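Long-range contacts in uncharacterized protein (Pseudomonas aeruginosa PAO1, PDB 4R1D), which is probably a lipase of the alpha/beta-hydrolase family that serves as a type VI secretion effector, is blocked by the inhibitor Tli4, and binds calcium: residues A[179-184]-A[515-520]; A[292-297]-A[377-382]; A[443-448]-A[476-481]. All coordinates share one frame; numbering follows the deposited sequence.

Contact 1 (A[179-184]-A[515-520]); sequences QGEEQG and ASFRHG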
# COMPACT_ATOMS: atom_id res chain seq x y z
N GLN A 179 17.81 18.50 -21.94
CA GLN A 179 17.34 17.76 -20.76
C GLN A 179 16.69 16.43 -21.16
O GLN A 179 16.09 15.73 -20.32
CB GLN A 179 16.29 18.59 -20.00
CG GLN A 179 16.78 19.94 -19.48
CD GLN A 179 17.66 19.82 -18.25
OE1 GLN A 179 17.55 18.85 -17.49
NE2 GLN A 179 18.53 20.81 -18.04
N GLY A 180 16.81 16.07 -22.43
CA GLY A 180 16.27 14.80 -22.90
C GLY A 180 14.84 14.86 -23.42
O GLY A 180 14.23 13.82 -23.63
N GLU A 181 14.31 16.06 -23.65
CA GLU A 181 12.93 16.19 -24.16
C GLU A 181 12.85 15.62 -25.57
O GLU A 181 13.68 15.94 -26.42
CB GLU A 181 12.47 17.65 -24.14
CG GLU A 181 10.95 17.83 -24.00
CD GLU A 181 10.18 17.37 -25.21
OE1 GLU A 181 10.52 17.83 -26.32
OE2 GLU A 181 9.25 16.54 -25.05
N GLU A 182 11.85 14.78 -25.82
CA GLU A 182 11.78 14.01 -27.07
C GLU A 182 10.62 14.32 -28.01
O GLU A 182 10.64 13.88 -29.16
CB GLU A 182 11.79 12.50 -26.77
CG GLU A 182 10.51 11.99 -26.06
CD GLU A 182 10.65 10.56 -25.57
OE1 GLU A 182 11.29 9.75 -26.26
OE2 GLU A 182 10.12 10.23 -24.48
N GLN A 183 9.62 15.07 -27.56
CA GLN A 183 8.47 15.37 -28.41
C GLN A 183 8.79 16.52 -29.37
O GLN A 183 8.30 16.55 -30.50
CB GLN A 183 7.22 15.71 -27.58
CG GLN A 183 6.84 14.66 -26.54
CD GLN A 183 6.43 13.32 -27.14
OE1 GLN A 183 7.26 12.57 -27.67
NE2 GLN A 183 5.14 13.01 -27.06
N GLY A 184 9.61 17.46 -28.91
CA GLY A 184 10.10 18.53 -29.77
C GLY A 184 9.13 19.68 -29.94
O GLY A 184 9.33 20.53 -30.81
N ALA A 515 4.93 17.07 -23.39
CA ALA A 515 6.38 17.01 -23.19
C ALA A 515 6.78 15.70 -22.52
O ALA A 515 6.09 15.21 -21.63
CB ALA A 515 6.87 18.21 -22.36
N SER A 516 7.89 15.13 -22.97
CA SER A 516 8.39 13.86 -22.43
C SER A 516 9.92 13.89 -22.37
O SER A 516 10.60 14.08 -23.40
CB SER A 516 7.89 12.68 -23.28
OG SER A 516 8.39 11.43 -22.81
N PHE A 517 10.46 13.74 -21.17
CA PHE A 517 11.91 13.77 -20.95
C PHE A 517 12.46 12.38 -20.71
O PHE A 517 12.14 11.73 -19.70
CB PHE A 517 12.27 14.72 -19.80
CG PHE A 517 11.85 16.14 -20.04
CD1 PHE A 517 10.53 16.53 -19.87
CD2 PHE A 517 12.77 17.08 -20.46
CE1 PHE A 517 10.13 17.82 -20.10
CE2 PHE A 517 12.39 18.38 -20.70
CZ PHE A 517 11.06 18.76 -20.51
N ARG A 518 13.29 11.93 -21.65
CA ARG A 518 13.83 10.59 -21.63
C ARG A 518 15.22 10.63 -20.99
O ARG A 518 16.21 11.00 -21.64
CB ARG A 518 13.87 10.07 -23.06
CG ARG A 518 14.32 8.62 -23.28
CD ARG A 518 14.15 8.34 -24.78
NE ARG A 518 14.55 7.00 -25.22
CZ ARG A 518 13.75 5.94 -25.24
NH1 ARG A 518 12.50 6.02 -24.80
NH2 ARG A 518 14.22 4.77 -25.70
N HIS A 519 15.30 10.30 -19.71
CA HIS A 519 16.54 10.49 -18.96
C HIS A 519 17.39 9.22 -18.93
O HIS A 519 16.88 8.12 -18.73
CB HIS A 519 16.25 10.99 -17.53
CG HIS A 519 15.66 12.36 -17.49
ND1 HIS A 519 14.68 12.73 -16.59
CD2 HIS A 519 15.92 13.47 -18.23
CE1 HIS A 519 14.35 13.99 -16.78
NE2 HIS A 519 15.09 14.47 -17.77
N GLY A 520 18.69 9.37 -19.10
CA GLY A 520 19.57 8.22 -19.06
C GLY A 520 20.17 7.87 -20.41
O GLY A 520 20.07 8.64 -21.37
O HOH W 1 15.33 17.25 -17.05

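Contact 2 (A[292-297]-A[377-382]); sequences HHMRCG and GLVPEQ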
# COMPACT_ATOMS: atom_id res chain seq x y z
N HIS A 292 8.49 -10.83 -11.62
CA HIS A 292 9.69 -11.26 -10.90
C HIS A 292 9.40 -11.34 -9.41
O HIS A 292 9.69 -12.35 -8.77
CB HIS A 292 10.85 -10.28 -11.12
CG HIS A 292 12.00 -10.54 -10.20
ND1 HIS A 292 12.05 -10.04 -8.91
CD2 HIS A 292 13.12 -11.29 -10.35
CE1 HIS A 292 13.16 -10.45 -8.32
NE2 HIS A 292 13.83 -11.21 -9.18
N HIS A 293 8.84 -10.27 -8.86
CA HIS A 293 8.65 -10.19 -7.42
C HIS A 293 7.69 -11.23 -6.88
O HIS A 293 7.95 -11.82 -5.84
CB HIS A 293 8.24 -8.77 -7.02
CG HIS A 293 9.23 -7.73 -7.45
ND1 HIS A 293 8.91 -6.40 -7.58
CD2 HIS A 293 10.53 -7.85 -7.81
CE1 HIS A 293 9.98 -5.73 -7.98
NE2 HIS A 293 10.98 -6.59 -8.13
N MET A 294 6.59 -11.48 -7.60
CA MET A 294 5.62 -12.47 -7.18
C MET A 294 6.15 -13.89 -7.29
O MET A 294 5.73 -14.77 -6.54
CB MET A 294 4.31 -12.32 -7.96
CG MET A 294 3.55 -11.04 -7.60
SD MET A 294 1.93 -10.95 -8.39
CE MET A 294 1.06 -12.16 -7.39
N ARG A 295 7.07 -14.13 -8.21
CA ARG A 295 7.61 -15.49 -8.35
C ARG A 295 8.92 -15.72 -7.58
O ARG A 295 9.26 -16.87 -7.27
CB ARG A 295 7.79 -15.86 -9.83
CG ARG A 295 6.48 -15.98 -10.63
CD ARG A 295 5.57 -17.02 -10.02
NE ARG A 295 6.23 -18.33 -9.94
CZ ARG A 295 6.23 -19.23 -10.92
NH1 ARG A 295 5.60 -18.97 -12.06
NH2 ARG A 295 6.84 -20.40 -10.76
N CYS A 296 9.64 -14.64 -7.24
CA CYS A 296 10.99 -14.79 -6.65
C CYS A 296 11.23 -14.04 -5.34
O CYS A 296 12.27 -14.23 -4.72
CB CYS A 296 12.06 -14.30 -7.63
SG CYS A 296 12.01 -15.01 -9.28
N GLY A 297 10.30 -13.17 -4.96
CA GLY A 297 10.55 -12.23 -3.87
C GLY A 297 11.26 -10.98 -4.37
O GLY A 297 11.77 -10.95 -5.49
N GLY A 377 2.77 -19.40 -14.84
CA GLY A 377 1.75 -18.41 -14.53
C GLY A 377 2.18 -17.49 -13.40
O GLY A 377 3.15 -17.77 -12.72
N LEU A 378 1.45 -16.40 -13.22
CA LEU A 378 1.79 -15.42 -12.18
C LEU A 378 1.65 -16.03 -10.79
O LEU A 378 2.49 -15.81 -9.91
CB LEU A 378 0.87 -14.22 -12.29
CG LEU A 378 1.23 -13.06 -11.36
CD1 LEU A 378 2.58 -12.48 -11.76
CD2 LEU A 378 0.13 -12.00 -11.45
N VAL A 379 0.57 -16.77 -10.59
CA VAL A 379 0.37 -17.56 -9.39
C VAL A 379 0.14 -19.02 -9.76
O VAL A 379 -1.00 -19.48 -9.86
CB VAL A 379 -0.81 -17.03 -8.55
CG1 VAL A 379 -0.88 -17.78 -7.22
CG2 VAL A 379 -0.66 -15.55 -8.33
N PRO A 380 1.24 -19.75 -9.97
CA PRO A 380 1.13 -21.18 -10.29
C PRO A 380 0.42 -21.90 -9.16
O PRO A 380 0.28 -21.38 -8.04
CB PRO A 380 2.59 -21.63 -10.38
CG PRO A 380 3.36 -20.62 -9.57
CD PRO A 380 2.64 -19.32 -9.79
N GLU A 381 -0.06 -23.10 -9.46
CA GLU A 381 -0.79 -23.89 -8.49
C GLU A 381 -0.01 -24.02 -7.18
O GLU A 381 -0.59 -23.99 -6.09
CB GLU A 381 -1.09 -25.28 -9.08
CG GLU A 381 -2.19 -26.01 -8.35
CD GLU A 381 -3.51 -25.25 -8.41
OE1 GLU A 381 -4.10 -25.17 -9.51
OE2 GLU A 381 -3.95 -24.72 -7.36
N GLN A 382 1.31 -24.16 -7.28
CA GLN A 382 2.13 -24.32 -6.09
C GLN A 382 1.98 -23.14 -5.13
O GLN A 382 2.30 -23.25 -3.95
CB GLN A 382 3.61 -24.48 -6.45
CG GLN A 382 4.18 -23.27 -7.19
CD GLN A 382 5.69 -23.22 -7.13
OE1 GLN A 382 6.38 -23.98 -7.81
NE2 GLN A 382 6.22 -22.32 -6.30
O HOH W 2 2.90 -16.51 -7.22

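Contact 3 (A[443-448]-A[476-481]); sequences LIWKGD and PTIVQG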
# COMPACT_ATOMS: atom_id res chain seq x y z
N LEU A 443 11.64 -10.92 -19.05
CA LEU A 443 11.51 -11.86 -17.96
C LEU A 443 11.76 -13.22 -18.58
O LEU A 443 10.95 -13.71 -19.36
CB LEU A 443 10.11 -11.78 -17.37
CG LEU A 443 9.92 -12.26 -15.93
CD1 LEU A 443 10.52 -13.65 -15.75
CD2 LEU A 443 10.56 -11.29 -14.97
N ILE A 444 12.90 -13.82 -18.25
CA ILE A 444 13.34 -15.04 -18.92
C ILE A 444 13.46 -16.24 -17.99
O ILE A 444 14.16 -16.19 -16.99
CB ILE A 444 14.72 -14.83 -19.58
CG1 ILE A 444 14.66 -13.69 -20.59
CG2 ILE A 444 15.19 -16.14 -20.23
CD1 ILE A 444 16.03 -13.00 -20.80
N TRP A 445 12.76 -17.32 -18.34
CA TRP A 445 12.94 -18.59 -17.67
C TRP A 445 13.83 -19.39 -18.60
O TRP A 445 13.43 -19.70 -19.72
CB TRP A 445 11.61 -19.34 -17.57
CG TRP A 445 10.69 -18.94 -16.45
CD1 TRP A 445 9.54 -18.18 -16.56
CD2 TRP A 445 10.78 -19.32 -15.08
NE1 TRP A 445 8.94 -18.07 -15.33
CE2 TRP A 445 9.68 -18.75 -14.41
CE3 TRP A 445 11.70 -20.08 -14.35
CZ2 TRP A 445 9.47 -18.92 -13.04
CZ3 TRP A 445 11.49 -20.25 -12.99
CH2 TRP A 445 10.38 -19.67 -12.35
N LYS A 446 15.03 -19.71 -18.14
CA LYS A 446 15.98 -20.44 -18.98
C LYS A 446 16.15 -21.86 -18.45
O LYS A 446 16.43 -22.05 -17.27
CB LYS A 446 17.31 -19.70 -19.00
CG LYS A 446 18.37 -20.35 -19.87
CD LYS A 446 19.69 -19.63 -19.75
CE LYS A 446 19.75 -18.41 -20.65
NZ LYS A 446 21.16 -17.96 -20.85
N GLY A 447 15.95 -22.85 -19.31
CA GLY A 447 16.04 -24.24 -18.89
C GLY A 447 15.05 -25.12 -19.63
O GLY A 447 14.40 -24.67 -20.57
N ASP A 448 14.94 -26.37 -19.20
CA ASP A 448 14.10 -27.35 -19.88
C ASP A 448 12.80 -27.61 -19.12
O ASP A 448 12.81 -28.21 -18.06
CB ASP A 448 14.87 -28.66 -20.07
CG ASP A 448 14.02 -29.77 -20.63
OD1 ASP A 448 13.02 -29.46 -21.32
OD2 ASP A 448 14.34 -30.95 -20.39
N PRO A 476 14.02 -24.92 -15.52
CA PRO A 476 13.81 -23.49 -15.72
C PRO A 476 14.24 -22.63 -14.54
O PRO A 476 13.94 -22.94 -13.38
CB PRO A 476 12.29 -23.39 -15.94
CG PRO A 476 11.94 -24.71 -16.59
CD PRO A 476 12.81 -25.70 -15.83
N THR A 477 14.95 -21.56 -14.87
CA THR A 477 15.48 -20.63 -13.88
C THR A 477 15.34 -19.22 -14.40
O THR A 477 15.70 -18.90 -15.54
CB THR A 477 16.98 -20.91 -13.63
OG1 THR A 477 17.14 -22.24 -13.12
CG2 THR A 477 17.55 -19.90 -12.64
N ILE A 478 14.81 -18.33 -13.56
CA ILE A 478 14.73 -16.94 -13.97
C ILE A 478 16.12 -16.33 -14.01
O ILE A 478 16.87 -16.38 -13.03
CB ILE A 478 13.77 -16.14 -13.07
CG1 ILE A 478 12.33 -16.48 -13.46
CG2 ILE A 478 14.04 -14.65 -13.22
CD1 ILE A 478 11.24 -15.91 -12.55
N VAL A 479 16.49 -15.79 -15.17
CA VAL A 479 17.80 -15.20 -15.34
C VAL A 479 17.67 -13.78 -15.89
O VAL A 479 16.73 -13.46 -16.62
CB VAL A 479 18.66 -16.02 -16.31
CG1 VAL A 479 18.93 -17.40 -15.74
CG2 VAL A 479 17.98 -16.12 -17.66
N GLN A 480 18.64 -12.94 -15.53
CA GLN A 480 18.68 -11.57 -15.98
C GLN A 480 18.74 -11.49 -17.50
O GLN A 480 19.47 -12.25 -18.14
CB GLN A 480 19.91 -10.90 -15.37
CG GLN A 480 19.93 -9.39 -15.42
CD GLN A 480 21.14 -8.83 -14.70
OE1 GLN A 480 21.29 -8.99 -13.49
NE2 GLN A 480 22.02 -8.18 -15.45
N GLY A 481 17.96 -10.58 -18.08
CA GLY A 481 18.00 -10.31 -19.51
C GLY A 481 19.20 -9.45 -19.86
O GLY A 481 20.06 -9.23 -19.01
O HOH W 3 14.52 -11.97 -16.51

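Contact 1 (A[179-184]-A[515-520])
Glu181 and Phe517 are bridged through their backbones where an irregular loop lies along strand 515-519. This is a buried contact at the rim of the central sheet. Two backbone bonds flank the single bridge. Arg518 N donates to Gly180 O at 2.9 Å and 172°, and Glu182 N donates to Ser516 O.

Glu181 OE2 receives Ser516 N at 2.9 Å on its anti lone pair. Gln183 N meets the same oxygen from the syn side but tilted out of the carboxylate plane, so two amides grip it, and Gly184 N binds OE1. This fixes the rotation of the group. With CG swung away from the backbone N (chi1 -152°), Glu181 CG lies over one face of the Phe517 ring, 3.8 Å from its centroid, a CH-pi contact. The bend at chi2 turns the carboxylate toward Ser516 N.

The sheet is the parallel core of an alpha/beta hydrolase. Strand 515-519 is its outermost strand and pairs with strand 427-432 along its other edge. Loop 179-184 therefore covers an edge that would otherwise end the sheet.

Glu182 reaches Ser516 with an extended chain. Ser516 OG donates to Glu182 OE2 at 2.7 Å, on the anti lone pair, and Tyr431 is a second partner of that oxygen. Arg518 passes close to Glu182, but OE1 lies well out of the guanidinium plane, 4.2 Å from NH1. No N-H points at it; Gln506, Tyr431, Ser492 and Lys522 are among the guanidinium's partners. At the Gln179 end a water bridges Gln179 OE1 and His519 NE2, while His519 ND1 is bonded to Tyr533.

Contact 2 (A[292-297]-A[377-382])
Met294 and Leu378 mark the nearest approach of the two backbones, with their CA atoms 7.0 Å apart. Segment 292-297 is the last turn of helix 289-296. It ends at Gly297, which leaves the helix with positive phi. Segment 377-382 has no regular structure. The helix reaches it with side chains, which meet both side chains and backbone carbonyls of the loop, and through one water. That water donates to Leu378 O at 2.8 Å and, weakly, to Met294 O.

Met294 carries the apolar half. Its sulfur sits against the branched end of Leu378, with Met294 SD 3.7 Å from Leu378 CD2. A bend at chi3 (74°) turns the methyl toward the next residue, bringing Met294 CE to 3.9 Å from Val379 CG2. Val313, Thr314 and Val317 of helix 310-317 also pack on Met294.

Arg295 carries the polar half. Its chain folds at chi2 and chi3, near -60° each, and this brings the guanidinium across to the loop. Pro380 CG lies over the centre of one guanidinium face, 3.5 Å from Arg295 CZ. At the edge, Arg295 NH1 gives a weak, bent bond to Gly377 O, 2.8 Å long at 128°. The same nitrogen also donates to Trp375 O, and NH2 forms a salt bridge with Asp461.

The contact joins the helix end to the loop between helices 365-370 and 400-421. Arg295 is buried, and carbonyl oxygens and one carboxylate meet its charge there. Asp461 probably balances the charge, while the proline face and the edge bonds together restrict how the guanidinium can turn.

Contact 3 (A[443-448]-A[476-481])
Trp445 and Ile478 form the tightly packed part of this antiparallel strand pair. They face each other as a non-hydrogen-bonded pair, with their CA atoms 4.4 Å apart. Ile478 CG1 stands over the six-membered ring, 3.5 Å from its centroid and 7° off the normal. Ile478 CD1 continues across the same face to Trp445 CZ2 at 3.5 Å. Pro476 packs at the rim, its CB 3.7 Å from Trp445 CE3. Leu443 CD1 touches Ile478 on this face, which helix 289-296 covers in part.

The other face carries Ile444, Lys446, Thr477 and Val479, and it is looser. Lys446 and Thr477 are a hydrogen-bonded pair; Lys446 N to Thr477 O is straight, at 2.8 Å and 177°. Further along, Val479 N donates to Ile444 O, while a water links Ile444 N to Val479 O. Ile444 CG2 and Val479 CG2 meet at 3.8 Å. The Lys446 chain leads away, and its ion pair with Glu484 is long and weak.

Strand 477-479 is the outermost strand of a mixed four-stranded sheet, beside 443-446. The tryptophan is held by a CH-pi contact on its face and by a bond from NE1 to Tyr291, so its orientation is set by both apolar and polar contacts.

In the fold
From the N terminus, the chain first reaches loop 179-184. Contact 1 closes only at strand 515-519, the last strand of the central parallel sheet, so its loop spans more than 300 residues. Contacts 2 and 3 are both nested inside that loop, in series: contact 2 closes at 377-382 before contact 3 opens at 443-448. Contact 2 ties helix 289-296 to a loop, and contact 3 completes the edge of the smaller mixed sheet. These two touch, with centres about 13 Å apart; Cys296 packs on Ile478 and Arg295 on Trp445. Contact 1 stands apart, its centre about 35 Å from that of contact 2, across the chain's centre.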